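PDB 3N29: carboxynorspermidine decarboxylase from Campylobacter jejuni subsp. jejuni 81116, which probably catalyses the pyridoxal 5'-phosphate-dependent decarboxylation of carboxynorspermidine to norspermidine. Local coordinates for residues 409-412 / 413-416. Residues are numbered along the deposited sequence; the frame is centred on the assembly and turned at random.
Sequences FSYK and DYSL
Ser410 N donates to Asp413 OD2 over 2.9 Å and almost straight (170° at the hydrogen), using the carboxylate's anti lone pair; in return Asp413 N reaches Ser410 O at 2.8 Å. The carboxylate thus takes the N-H of the residue three before it while its own backbone N-H goes back to that residue's carbonyl, and the two bonds close a turn leading into helix 412-415. Asp413 CG stands anti to its own carbonyl carbon (chi1 -74°), which swings the carboxylate back over the entering chain.

Among the backbone bonds, Tyr411 O accepts from both Tyr414 N and Ser415 N, each at 2.9 Å. Leu416 N closes the short helix on Lys412 O at 3.1 Å.

Two ring contacts flank this frame. Asp413 OD2 also lies at the Phe409 ring edge, 3.6 Å from CD1, with ring and carboxylate planes nearly perpendicular. Ser415 CB sits over one face of the Tyr411 ring, a CH-pi contact 4.0 Å from the centroid.

A single water accepts from Lys412 NZ and is also hydrogen-bonded to Ser415 OG, linking the two side chains.

The turn follows strand 403-405, whose neighbour 393-397 supplies Asn393 OD1 to Phe409 N. Across the dimer interface, helix 100-109 of the second subunit offers Glu108 to Tyr411 OH and Phe105 to the Tyr414 ring.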
loop_
_atom_site.group_PDB
_atom_site.type_symbol
_atom_site.label_atom_id
_atom_site.label_comp_id
_atom_site.label_asym_id
_atom_site.label_seq_id
_atom_site.Cartn_x
_atom_site.Cartn_y
_atom_site.Cartn_z
ATOM N N PHE A 409 -0.293 7.780 -16.168
ATOM C CA PHE A 409 0.283 8.456 -15.049
ATOM C C PHE A 409 1.593 9.137 -15.377
ATOM O O PHE A 409 2.148 8.925 -16.433
ATOM C CB PHE A 409 0.365 7.471 -13.865
ATOM C CG PHE A 409 -0.988 6.963 -13.467
ATOM C CD1 PHE A 409 -1.882 7.776 -12.822
ATOM C CD2 PHE A 409 -1.364 5.702 -13.743
ATOM C CE1 PHE A 409 -3.140 7.358 -12.495
ATOM C CE2 PHE A 409 -2.606 5.235 -13.357
ATOM C CZ PHE A 409 -3.503 6.076 -12.752
ATOM N N SER A 410 2.064 9.996 -14.503
ATOM C CA SER A 410 3.351 10.676 -14.714
ATOM C C SER A 410 4.032 10.965 -13.387
ATOM O O SER A 410 3.478 10.695 -12.287
ATOM C CB SER A 410 3.127 11.963 -15.554
ATOM O OG SER A 410 2.440 12.916 -14.786
ATOM N N TYR A 411 5.262 11.496 -13.490
ATOM C CA TYR A 411 6.113 11.872 -12.361
ATOM C C TYR A 411 5.378 12.578 -11.207
ATOM O O TYR A 411 5.593 12.264 -10.004
ATOM C CB TYR A 411 7.248 12.767 -12.920
ATOM C CG TYR A 411 8.046 13.510 -11.852
ATOM C CD1 TYR A 411 8.758 12.816 -10.892
ATOM C CD2 TYR A 411 8.007 14.911 -11.789
ATOM C CE1 TYR A 411 9.475 13.498 -9.924
ATOM C CE2 TYR A 411 8.678 15.619 -10.836
ATOM C CZ TYR A 411 9.440 14.915 -9.899
ATOM O OH TYR A 411 10.102 15.615 -8.921
ATOM N N LYS A 412 4.541 13.536 -11.555
ATOM C CA LYS A 412 3.836 14.310 -10.575
ATOM C C LYS A 412 2.931 13.460 -9.692
ATOM O O LYS A 412 2.596 13.892 -8.580
ATOM C CB LYS A 412 2.968 15.438 -11.212
ATOM C CG LYS A 412 3.788 16.560 -11.885
ATOM C CD LYS A 412 4.605 17.361 -10.907
ATOM C CE LYS A 412 5.057 18.654 -11.502
ATOM N NZ LYS A 412 5.636 19.436 -10.369
ATOM N N ASP A 413 2.507 12.277 -10.159
ATOM C CA ASP A 413 1.680 11.393 -9.296
ATOM C C ASP A 413 2.461 10.835 -8.080
ATOM O O ASP A 413 1.895 10.484 -7.096
ATOM C CB ASP A 413 1.203 10.201 -10.103
ATOM C CG ASP A 413 0.086 10.582 -11.081
ATOM O OD1 ASP A 413 -0.941 10.949 -10.553
ATOM O OD2 ASP A 413 0.288 10.553 -12.338
ATOM N N TYR A 414 3.787 10.747 -8.257
ATOM C CA TYR A 414 4.746 10.453 -7.246
ATOM C C TYR A 414 5.149 11.737 -6.509
ATOM O O TYR A 414 5.065 11.796 -5.266
ATOM C CB TYR A 414 6.000 9.753 -7.853
ATOM C CG TYR A 414 7.216 9.699 -6.896
ATOM C CD1 TYR A 414 7.237 8.843 -5.773
ATOM C CD2 TYR A 414 8.345 10.437 -7.148
ATOM C CE1 TYR A 414 8.374 8.777 -4.920
ATOM C CE2 TYR A 414 9.474 10.409 -6.286
ATOM C CZ TYR A 414 9.495 9.581 -5.206
ATOM O OH TYR A 414 10.594 9.561 -4.373
ATOM N N SER A 415 5.622 12.780 -7.193
ATOM C CA SER A 415 6.316 13.858 -6.435
ATOM C C SER A 415 5.331 14.620 -5.538
ATOM O O SER A 415 5.722 15.106 -4.481
ATOM C CB SER A 415 6.984 14.881 -7.346
ATOM O OG SER A 415 6.058 15.437 -8.248
ATOM N N LEU A 416 4.072 14.735 -5.988
ATOM C CA LEU A 416 3.085 15.544 -5.296
ATOM C C LEU A 416 2.417 14.785 -4.169
ATOM O O LEU A 416 1.537 15.305 -3.473
ATOM C CB LEU A 416 2.063 16.210 -6.248
ATOM C CG LEU A 416 2.667 17.080 -7.352
ATOM C CD1 LEU A 416 1.501 17.676 -8.166
ATOM C CD2 LEU A 416 3.625 18.143 -6.716
HETATM O O HOH W 1 7.126 17.980 -8.486
#